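Local coordinates for alanyl-tRNA synthetase (Aquifex aeolicus, PDB 3G98), which attaches alanine to its cognate tRNA, the C-Ala domain described here probably helping to bring aminoacylation and editing together on one tRNA, at residues Phe9-Gly14 with Lys103-Ile108; Arg25-Met30 with Val40-Arg45; Met30-Thr35 with Ala85-Gly90; Phe52-Ser57 with Val64-Val69. One frame throughout, in Å; residues are numbered along the deposited sequence.

Interaction 1 (Phe9-Gly14 with Lys103-Ile108); sequences FTLHYG and KLLKEI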
# COMPACT_ATOMS: atom_id res chain seq x y z
N PHE A 9 -5.10 12.59 -5.35
CA PHE A 9 -5.48 11.22 -4.98
C PHE A 9 -6.14 11.16 -3.61
O PHE A 9 -6.00 12.07 -2.80
CB PHE A 9 -4.24 10.31 -5.01
CG PHE A 9 -3.36 10.53 -6.20
CD1 PHE A 9 -2.14 11.18 -6.07
CD2 PHE A 9 -3.75 10.10 -7.46
CE1 PHE A 9 -1.33 11.39 -7.18
CE2 PHE A 9 -2.94 10.30 -8.57
CZ PHE A 9 -1.73 10.95 -8.43
N THR A 10 -6.88 10.07 -3.35
CA THR A 10 -7.39 9.78 -2.01
C THR A 10 -6.67 8.54 -1.47
O THR A 10 -6.79 7.44 -2.01
CB THR A 10 -8.92 9.53 -2.00
OG1 THR A 10 -9.61 10.71 -2.43
CG2 THR A 10 -9.40 9.17 -0.59
N LEU A 11 -5.90 8.74 -0.40
CA LEU A 11 -5.12 7.66 0.20
C LEU A 11 -5.87 7.00 1.35
O LEU A 11 -6.33 7.67 2.28
CB LEU A 11 -3.76 8.18 0.69
CG LEU A 11 -2.89 7.14 1.41
CD1 LEU A 11 -2.50 6.01 0.46
CD2 LEU A 11 -1.63 7.80 1.99
N HIS A 12 -6.02 5.68 1.26
CA HIS A 12 -6.58 4.87 2.34
C HIS A 12 -5.47 3.98 2.89
O HIS A 12 -4.83 3.23 2.14
CB HIS A 12 -7.74 4.00 1.83
CG HIS A 12 -8.80 4.76 1.12
ND1 HIS A 12 -9.85 5.37 1.79
CD2 HIS A 12 -8.98 5.03 -0.19
CE1 HIS A 12 -10.63 5.99 0.91
NE2 HIS A 12 -10.12 5.80 -0.30
N TYR A 13 -5.23 4.06 4.19
CA TYR A 13 -4.11 3.30 4.74
C TYR A 13 -4.33 2.83 6.16
O TYR A 13 -5.08 3.44 6.93
CB TYR A 13 -2.80 4.10 4.64
CG TYR A 13 -2.75 5.29 5.56
CD1 TYR A 13 -2.22 5.18 6.84
CD2 TYR A 13 -3.24 6.54 5.16
CE1 TYR A 13 -2.17 6.27 7.70
CE2 TYR A 13 -3.19 7.64 6.01
CZ TYR A 13 -2.66 7.49 7.28
OH TYR A 13 -2.61 8.58 8.13
N GLY A 14 -3.66 1.75 6.50
CA GLY A 14 -3.74 1.23 7.85
C GLY A 14 -3.00 -0.07 7.98
O GLY A 14 -2.76 -0.77 7.00
N LYS A 103 4.51 7.83 5.52
CA LYS A 103 5.06 9.17 5.26
C LYS A 103 5.72 9.23 3.88
O LYS A 103 5.47 10.17 3.11
CB LYS A 103 6.05 9.55 6.37
CG LYS A 103 6.53 10.99 6.32
CD LYS A 103 7.42 11.30 7.53
CE LYS A 103 8.80 10.67 7.38
NZ LYS A 103 9.63 10.74 8.63
N LEU A 104 6.55 8.24 3.57
CA LEU A 104 7.20 8.14 2.26
C LEU A 104 6.18 8.08 1.11
O LEU A 104 6.35 8.75 0.10
CB LEU A 104 8.13 6.92 2.19
CG LEU A 104 8.83 6.66 0.83
CD1 LEU A 104 9.63 7.88 0.39
CD2 LEU A 104 9.73 5.45 0.88
N LEU A 105 5.15 7.26 1.27
CA LEU A 105 4.12 7.14 0.23
C LEU A 105 3.43 8.47 -0.01
O LEU A 105 3.17 8.85 -1.16
CB LEU A 105 3.09 6.06 0.59
CG LEU A 105 1.94 5.86 -0.41
CD1 LEU A 105 2.47 5.58 -1.81
CD2 LEU A 105 1.00 4.74 0.06
N LYS A 106 3.12 9.20 1.06
CA LYS A 106 2.50 10.50 0.88
C LYS A 106 3.42 11.43 0.12
O LYS A 106 2.97 12.21 -0.73
CB LYS A 106 2.11 11.12 2.22
CG LYS A 106 0.95 10.41 2.91
CD LYS A 106 0.67 11.05 4.25
CE LYS A 106 -0.36 10.25 5.04
NZ LYS A 106 -0.70 10.95 6.33
N GLU A 107 4.71 11.36 0.41
CA GLU A 107 5.69 12.19 -0.28
C GLU A 107 5.77 11.79 -1.75
O GLU A 107 5.93 12.63 -2.64
CB GLU A 107 7.06 12.07 0.38
CG GLU A 107 8.12 12.93 -0.28
CD GLU A 107 7.79 14.41 -0.19
OE1 GLU A 107 8.00 15.00 0.89
OE2 GLU A 107 7.32 14.97 -1.21
N ILE A 108 5.67 10.48 -2.00
CA ILE A 108 5.67 9.98 -3.36
C ILE A 108 4.45 10.50 -4.12
O ILE A 108 4.57 11.01 -5.23
CB ILE A 108 5.73 8.45 -3.41
CG1 ILE A 108 7.15 7.97 -3.07
CG2 ILE A 108 5.30 7.94 -4.79
CD1 ILE A 108 7.25 6.46 -2.85

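Interaction 2 (Arg25-Met30 with Val40-Arg45); sequences RNLADM and VFIASR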
# COMPACT_ATOMS: atom_id res chain seq x y z
N ARG A 25 -4.86 -8.69 0.44
CA ARG A 25 -4.89 -8.37 -0.98
C ARG A 25 -6.32 -8.17 -1.47
O ARG A 25 -6.60 -7.24 -2.23
CB ARG A 25 -4.24 -9.50 -1.78
CG ARG A 25 -4.07 -9.21 -3.25
CD ARG A 25 -3.75 -10.47 -4.04
NE ARG A 25 -3.53 -10.15 -5.44
CZ ARG A 25 -2.36 -9.78 -5.94
NH1 ARG A 25 -1.29 -9.70 -5.15
NH2 ARG A 25 -2.25 -9.49 -7.22
N ASN A 26 -7.21 -9.06 -1.06
CA ASN A 26 -8.60 -8.97 -1.49
C ASN A 26 -9.25 -7.69 -0.96
O ASN A 26 -10.03 -7.04 -1.66
CB ASN A 26 -9.37 -10.22 -1.07
CG ASN A 26 -8.96 -11.46 -1.86
OD1 ASN A 26 -9.21 -12.59 -1.43
ND2 ASN A 26 -8.31 -11.25 -3.01
N LEU A 27 -8.91 -7.31 0.27
CA LEU A 27 -9.43 -6.07 0.86
C LEU A 27 -8.94 -4.84 0.09
O LEU A 27 -9.73 -3.93 -0.20
CB LEU A 27 -9.04 -5.98 2.34
CG LEU A 27 -9.48 -4.74 3.14
CD1 LEU A 27 -11.00 -4.57 3.10
CD2 LEU A 27 -9.01 -4.84 4.58
N ALA A 28 -7.65 -4.81 -0.23
CA ALA A 28 -7.08 -3.70 -0.98
C ALA A 28 -7.74 -3.60 -2.34
O ALA A 28 -8.06 -2.51 -2.81
CB ALA A 28 -5.58 -3.86 -1.12
N ASP A 29 -7.94 -4.75 -2.98
CA ASP A 29 -8.57 -4.80 -4.29
C ASP A 29 -9.96 -4.16 -4.23
O ASP A 29 -10.30 -3.32 -5.07
CB ASP A 29 -8.62 -6.26 -4.76
CG ASP A 29 -9.32 -6.44 -6.09
OD1 ASP A 29 -9.18 -5.58 -6.99
OD2 ASP A 29 -10.00 -7.47 -6.24
N MET A 30 -10.75 -4.53 -3.23
CA MET A 30 -12.10 -3.98 -3.09
C MET A 30 -12.09 -2.47 -2.84
O MET A 30 -12.88 -1.73 -3.44
CB MET A 30 -12.84 -4.67 -1.94
CG MET A 30 -13.26 -6.08 -2.26
SD MET A 30 -14.39 -6.69 -1.01
CE MET A 30 -13.37 -6.51 0.45
N VAL A 40 -4.54 2.67 -2.15
CA VAL A 40 -4.74 1.92 -0.91
C VAL A 40 -3.41 1.32 -0.49
O VAL A 40 -2.77 0.61 -1.27
CB VAL A 40 -5.76 0.78 -1.12
CG1 VAL A 40 -5.97 -0.00 0.18
CG2 VAL A 40 -7.07 1.33 -1.67
N PHE A 41 -2.99 1.62 0.73
CA PHE A 41 -1.76 1.04 1.27
C PHE A 41 -2.08 0.41 2.60
O PHE A 41 -2.21 1.09 3.62
CB PHE A 41 -0.67 2.11 1.39
CG PHE A 41 0.61 1.64 2.04
CD1 PHE A 41 1.15 0.38 1.77
CD2 PHE A 41 1.30 2.48 2.92
CE1 PHE A 41 2.35 -0.03 2.37
CE2 PHE A 41 2.49 2.07 3.50
CZ PHE A 41 3.00 0.81 3.23
N ILE A 42 -2.26 -0.91 2.61
CA ILE A 42 -2.61 -1.57 3.86
C ILE A 42 -1.61 -2.66 4.15
O ILE A 42 -0.95 -3.19 3.26
CB ILE A 42 -4.05 -2.12 3.88
CG1 ILE A 42 -4.27 -3.14 2.76
CG2 ILE A 42 -5.06 -0.97 3.81
CD1 ILE A 42 -5.66 -3.78 2.76
N ALA A 43 -1.50 -3.00 5.43
CA ALA A 43 -0.50 -3.94 5.86
C ALA A 43 -1.07 -4.81 6.96
O ALA A 43 -2.08 -4.46 7.59
CB ALA A 43 0.73 -3.20 6.36
N SER A 44 -0.43 -5.96 7.18
CA SER A 44 -0.81 -6.86 8.26
C SER A 44 0.43 -7.25 9.02
O SER A 44 1.39 -7.77 8.44
CB SER A 44 -1.48 -8.11 7.71
OG SER A 44 -1.73 -9.04 8.75
N ARG A 45 0.41 -6.99 10.32
CA ARG A 45 1.50 -7.37 11.20
C ARG A 45 1.22 -8.76 11.75
O ARG A 45 0.16 -9.00 12.34
CB ARG A 45 1.64 -6.38 12.36
CG ARG A 45 2.89 -6.63 13.17
CD ARG A 45 2.94 -5.83 14.46
NE ARG A 45 4.17 -6.16 15.19
CZ ARG A 45 5.06 -5.27 15.62
NH1 ARG A 45 4.86 -3.97 15.44
NH2 ARG A 45 6.15 -5.68 16.25

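Interaction 3 (Met30-Thr35 with Ala85-Gly90); sequences MLRQRT and ADLAQG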
# COMPACT_ATOMS: atom_id res chain seq x y z
N MET A 30 -10.75 -4.53 -3.23
CA MET A 30 -12.10 -3.98 -3.09
C MET A 30 -12.09 -2.47 -2.84
O MET A 30 -12.88 -1.73 -3.44
CB MET A 30 -12.84 -4.67 -1.94
CG MET A 30 -13.26 -6.08 -2.26
SD MET A 30 -14.39 -6.69 -1.01
CE MET A 30 -13.37 -6.51 0.45
N LEU A 31 -11.21 -2.03 -1.96
CA LEU A 31 -11.13 -0.61 -1.61
C LEU A 31 -10.73 0.33 -2.75
O LEU A 31 -11.10 1.50 -2.72
CB LEU A 31 -10.19 -0.40 -0.42
CG LEU A 31 -10.67 -0.94 0.92
CD1 LEU A 31 -9.53 -0.83 1.95
CD2 LEU A 31 -11.89 -0.18 1.39
N ARG A 32 -9.97 -0.15 -3.74
CA ARG A 32 -9.55 0.74 -4.83
C ARG A 32 -10.58 0.82 -5.95
O ARG A 32 -10.41 1.57 -6.91
CB ARG A 32 -8.16 0.39 -5.39
CG ARG A 32 -7.95 -1.05 -5.80
CD ARG A 32 -8.68 -1.40 -7.08
NE ARG A 32 -8.37 -2.76 -7.52
CZ ARG A 32 -7.49 -3.06 -8.47
NH1 ARG A 32 -6.84 -2.10 -9.10
NH2 ARG A 32 -7.27 -4.33 -8.80
N GLN A 33 -11.63 0.03 -5.82
CA GLN A 33 -12.72 0.01 -6.79
C GLN A 33 -13.73 1.11 -6.47
O GLN A 33 -14.66 1.36 -7.24
CB GLN A 33 -13.41 -1.35 -6.76
CG GLN A 33 -12.52 -2.51 -7.16
CD GLN A 33 -13.21 -3.85 -7.00
OE1 GLN A 33 -14.44 -3.92 -6.89
NE2 GLN A 33 -12.43 -4.93 -6.99
N ARG A 34 -13.52 1.76 -5.33
CA ARG A 34 -14.44 2.75 -4.80
C ARG A 34 -14.61 3.92 -5.77
O ARG A 34 -15.70 4.14 -6.31
CB ARG A 34 -13.88 3.27 -3.46
CG ARG A 34 -14.92 3.64 -2.40
CD ARG A 34 -15.87 4.74 -2.87
NE ARG A 34 -16.42 5.50 -1.76
CZ ARG A 34 -17.18 4.99 -0.80
NH1 ARG A 34 -17.48 3.70 -0.80
NH2 ARG A 34 -17.64 5.77 0.18
N THR A 35 -13.53 4.66 -6.00
CA THR A 35 -13.56 5.79 -6.91
C THR A 35 -12.62 5.55 -8.09
O THR A 35 -12.29 4.41 -8.42
CB THR A 35 -13.17 7.11 -6.21
OG1 THR A 35 -11.79 7.07 -5.84
CG2 THR A 35 -14.03 7.35 -4.97
N ALA A 85 0.78 -2.78 -12.26
CA ALA A 85 0.68 -1.34 -12.02
C ALA A 85 -0.50 -0.95 -11.13
O ALA A 85 -0.47 0.09 -10.47
CB ALA A 85 0.62 -0.58 -13.36
N ASP A 86 -1.55 -1.78 -11.09
CA ASP A 86 -2.74 -1.42 -10.32
C ASP A 86 -2.83 -2.12 -8.97
O ASP A 86 -3.60 -1.69 -8.11
CB ASP A 86 -4.02 -1.64 -11.13
CG ASP A 86 -4.27 -3.10 -11.43
OD1 ASP A 86 -3.37 -3.77 -11.99
OD2 ASP A 86 -5.38 -3.59 -11.11
N LEU A 87 -2.05 -3.18 -8.80
CA LEU A 87 -2.07 -3.98 -7.57
C LEU A 87 -0.77 -4.76 -7.37
O LEU A 87 -0.38 -5.61 -8.19
CB LEU A 87 -3.27 -4.93 -7.56
CG LEU A 87 -3.61 -5.66 -6.26
CD1 LEU A 87 -4.04 -4.68 -5.17
CD2 LEU A 87 -4.69 -6.72 -6.49
N ALA A 88 -0.10 -4.49 -6.26
CA ALA A 88 1.19 -5.13 -5.95
C ALA A 88 1.27 -5.46 -4.46
O ALA A 88 0.55 -4.89 -3.65
CB ALA A 88 2.33 -4.21 -6.36
N GLN A 89 2.16 -6.39 -4.10
CA GLN A 89 2.20 -6.91 -2.73
C GLN A 89 3.61 -7.35 -2.37
O GLN A 89 4.41 -7.68 -3.24
CB GLN A 89 1.21 -8.09 -2.61
CG GLN A 89 1.17 -8.82 -1.27
CD GLN A 89 -0.08 -9.68 -1.11
OE1 GLN A 89 -0.64 -10.16 -2.10
NE2 GLN A 89 -0.54 -9.86 0.13
N GLY A 90 3.92 -7.34 -1.07
CA GLY A 90 5.24 -7.76 -0.62
C GLY A 90 5.27 -8.14 0.85
O GLY A 90 4.27 -8.00 1.57

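Interaction 4 (Phe52-Ser57 with Val64-Val69); sequences FVIGVS and VNAKEV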
# COMPACT_ATOMS: atom_id res chain seq x y z
N PHE A 52 2.35 -6.45 3.09
CA PHE A 52 1.75 -5.19 2.67
C PHE A 52 1.31 -5.20 1.21
O PHE A 52 1.86 -5.93 0.38
CB PHE A 52 2.70 -4.02 2.96
CG PHE A 52 4.09 -4.23 2.46
CD1 PHE A 52 5.03 -4.92 3.23
CD2 PHE A 52 4.47 -3.78 1.20
CE1 PHE A 52 6.31 -5.14 2.77
CE2 PHE A 52 5.76 -4.00 0.72
CZ PHE A 52 6.68 -4.69 1.51
N VAL A 53 0.31 -4.37 0.91
CA VAL A 53 -0.28 -4.32 -0.42
C VAL A 53 -0.50 -2.86 -0.82
O VAL A 53 -0.87 -2.02 0.00
CB VAL A 53 -1.65 -5.02 -0.44
CG1 VAL A 53 -2.35 -4.79 -1.79
CG2 VAL A 53 -1.51 -6.52 -0.12
N ILE A 54 -0.28 -2.58 -2.10
CA ILE A 54 -0.65 -1.31 -2.69
C ILE A 54 -1.63 -1.61 -3.82
O ILE A 54 -1.32 -2.40 -4.72
CB ILE A 54 0.57 -0.56 -3.28
CG1 ILE A 54 1.59 -0.23 -2.20
CG2 ILE A 54 0.11 0.73 -3.99
CD1 ILE A 54 1.33 1.05 -1.47
N GLY A 55 -2.82 -1.03 -3.73
CA GLY A 55 -3.80 -1.13 -4.81
C GLY A 55 -4.20 0.26 -5.23
O GLY A 55 -4.37 1.14 -4.39
N VAL A 56 -4.32 0.49 -6.54
CA VAL A 56 -4.74 1.80 -7.02
C VAL A 56 -5.94 1.66 -7.96
O VAL A 56 -6.15 0.61 -8.56
CB VAL A 56 -3.58 2.60 -7.72
CG1 VAL A 56 -2.36 2.72 -6.80
CG2 VAL A 56 -3.19 1.96 -9.03
N SER A 57 -6.74 2.71 -8.05
CA SER A 57 -7.83 2.73 -9.03
C SER A 57 -7.22 2.51 -10.41
O SER A 57 -6.21 3.12 -10.74
CB SER A 57 -8.55 4.07 -9.00
OG SER A 57 -9.21 4.26 -7.77
N VAL A 64 0.16 6.51 -10.64
CA VAL A 64 0.69 5.84 -9.45
C VAL A 64 0.87 4.37 -9.78
O VAL A 64 -0.08 3.59 -9.78
CB VAL A 64 -0.25 5.98 -8.24
CG1 VAL A 64 0.36 5.29 -7.01
CG2 VAL A 64 -0.54 7.44 -7.95
N ASN A 65 2.11 4.01 -10.08
CA ASN A 65 2.45 2.66 -10.50
C ASN A 65 2.76 1.79 -9.29
O ASN A 65 3.79 1.97 -8.62
CB ASN A 65 3.64 2.71 -11.47
CG ASN A 65 3.86 1.40 -12.18
OD1 ASN A 65 3.69 0.33 -11.61
ND2 ASN A 65 4.25 1.47 -13.45
N ALA A 66 1.88 0.83 -8.99
CA ALA A 66 2.05 0.02 -7.79
C ALA A 66 3.31 -0.84 -7.86
O ALA A 66 3.89 -1.16 -6.83
CB ALA A 66 0.81 -0.85 -7.54
N LYS A 67 3.74 -1.18 -9.08
CA LYS A 67 5.00 -1.89 -9.30
C LYS A 67 6.18 -1.13 -8.71
O LYS A 67 7.04 -1.71 -8.06
CB LYS A 67 5.24 -2.08 -10.81
CG LYS A 67 4.81 -3.41 -11.39
CD LYS A 67 5.26 -3.52 -12.86
CE LYS A 67 5.56 -4.95 -13.24
NZ LYS A 67 5.97 -5.07 -14.66
N GLU A 68 6.22 0.18 -8.96
CA GLU A 68 7.32 1.01 -8.48
C GLU A 68 7.16 1.27 -6.98
O GLU A 68 8.08 1.07 -6.20
CB GLU A 68 7.33 2.37 -9.19
CG GLU A 68 7.44 2.29 -10.70
CD GLU A 68 7.50 3.67 -11.33
OE1 GLU A 68 8.03 4.59 -10.68
OE2 GLU A 68 7.04 3.82 -12.48
N VAL A 69 5.97 1.71 -6.62
CA VAL A 69 5.68 2.16 -5.27
C VAL A 69 5.80 1.04 -4.23
O VAL A 69 6.21 1.29 -3.10
CB VAL A 69 4.27 2.78 -5.21
CG1 VAL A 69 3.97 3.27 -3.80
CG2 VAL A 69 4.18 3.93 -6.19

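Interaction 1 (Phe9-Gly14 with Lys103-Ile108)
L11 reaches from strand 9-14 to helix 103-108 with both of its methyl branches, and they meet different neighbours. CD1 packs on CD2 of L105 at 3.7 Å, while CD2 lies 3.8 Å from CG of K106, whose chain crosses the leucine at about a right angle. L11 and L105 are both buried, and this is the tight part of the contact. In each leucine CG stands opposite the backbone N (chi1 177° in L11, 179° in L105), which sends the two branched ends into the gap between strand and helix. The segment axes run nearly antiparallel and remain 10.8 Å apart, so side chains alone span that gap.

The looser, partly exposed side holds Y13 and the end of K106. Extended beyond CG, the lysine crosses the tyrosine at about a right angle, with CE set obliquely off the ring, 4.0 Å from CE2 of Y13. Its NZ is 3.5 Å from Y13 OH, too far to count as a bond, and its polar partner is E4 on strand 2-6, with which it forms a salt bridge. With an alanine at Y13, K106 would probably lose the ring beside its CE, opening a gap next to the methylenes and leaving the E4 salt bridge to hold the end. The chemistry is thus two-sided: leucine packing closes the interior, and the lysine's methylenes continue that apolar layer outward before its charge is paired at the edge of the sheet.

Interaction 2 (Arg25-Met30 with Val40-Arg45)
A28 presents its flank, backbone N and CA as well as CB, to I42 and V40, and the innermost shell of the contact consists of methyl groups of the strand set against the helix backbone and the CB of A28. CD1 of I42 comes within 3.7 Å of the backbone N of A28 and 3.9 Å of its CB. Beside it, CG1 of V40 is 4.0 Å from CA of A28. With no bulk beyond CB, A28 lets the strand approach close to the helix backbone: the CA atoms of A28 and V40 are 6.1 Å apart. L27 flanks the same isoleucine, its CD2 lying 4.0 Å from I42 CD1 where the two side chains cross at about a right angle.

The reach of I42 depends on its first torsion, 60°, which sets CG1 between the backbone N and the carbonyl carbon; from there the extended chi2 carries CD1 out to the helix.

Further out, L24 also touches I42 and L31 touches V40, while V53 of the adjoining strand packs on A28. F41, pointing away from this helix, meets residues of helix 98-110 across the sheet. The short axes run at 161°, nearly antiparallel, as expected where a helix returns over a sheet. Helix 21-31 is the connection between the parallel, neighbouring strands 9-17 and 38-46, a beta-alpha-beta crossover.

Interaction 3 (Met30-Thr35 with Ala85-Gly90)
R32 turns the edge of its guanidinium to the carboxylate of D86, and both terminal nitrogens grip one oxygen. NH1 donates to D86 OD2 at 2.9 Å with an N-H...O angle of 151°, and NH2 reaches the same OD2 at 3.1 Å along a more bent path. OD2 lies near the guanidinium plane, as does CB of D86, also at the edge. The two planes are 27° apart, and both donors meet OD2 on its anti side, tilted out of the carboxylate plane; this is an end-on, two-nitrogen salt bridge to a single acceptor rather than a paired one to both oxygens. L87 brings CD2 to 4.2 Å from NH2 obliquely.

A bend at chi2 (73°) folds the arginine so that its head can bridge backbones whose CA atoms, at R32 and D86, are 9.0 Å apart. The head is held from further directions: NH1 also donates to the carbonyl O of V56, and NH2 forms a salt bridge with D29. A leucine in place of R32 would probably leave the carboxylate of D86, a buried residue, without its cation and the V56 carbonyl without this donor.

The contact therefore ties R32, near helix 21-31, to D86, just ahead of strand 87-92, with the end of strand 49-56 between them and D86 joined to V56 through the backbone.

Interaction 4 (Phe52-Ser57 with Val64-Val69)
V56 and V64 meet as two branched knobs set obliquely to each other. CG1 of V56 rests 3.7 Å from CG1 of V64, and its other methyl, CG2, lies 3.6 Å from the carbonyl O of V64, so the valine straddles the side chain and the backbone of its partner. That placement follows from chi1 of -55°, which leaves CG1 opposite the carbonyl carbon.

Two residues on, at the first turn of the helix, A66 supplies a small bump. Its CB fits beside I54, 3.9 Å from both I54 O and I54 CG2, and brings helix and strand as close as 5.9 Å between the CA atoms of I54 and A66. The longer branch of I54 leads away from the alanine, toward V69, where CD1 and V69 CG1 stand 4.2 Å apart, the side chains crossing at about a right angle. The small residue thus lies against the strand while the valines V64 and V69 pack V56 and the end of I54. N65, turned away from the strand, caps the helix through a weak bond from K67 N to its OD1.

All five touching residues are buried. Helix 66-76 lies here over strand 49-56, which runs between strands 38-46 and 87-92, while L105 and L109 of helix 98-110 close the neighbouring side of the core.

The four contacts share one mixed sheet, with helix 21-31 on one face (interactions 2 and 3) and helices 66-76 and 98-110 on the other (4 and 1). Interactions 1 and 4 merge in one apolar core: L105 CD1 is 3.4 Å from V69 CG1, although the centres of the two contacts are about 11 Å apart. Interactions 1 and 2 lie about 13 Å apart between centres, bridged by H12 O and F41 N at 2.8 Å. Interaction 3, with M30 in common with interaction 2, has its centre about 8 Å away and about 7 Å from that of interaction 4, to which D86 O and V56 N connect it at 2.8 Å. Together these contacts build the core of the domain.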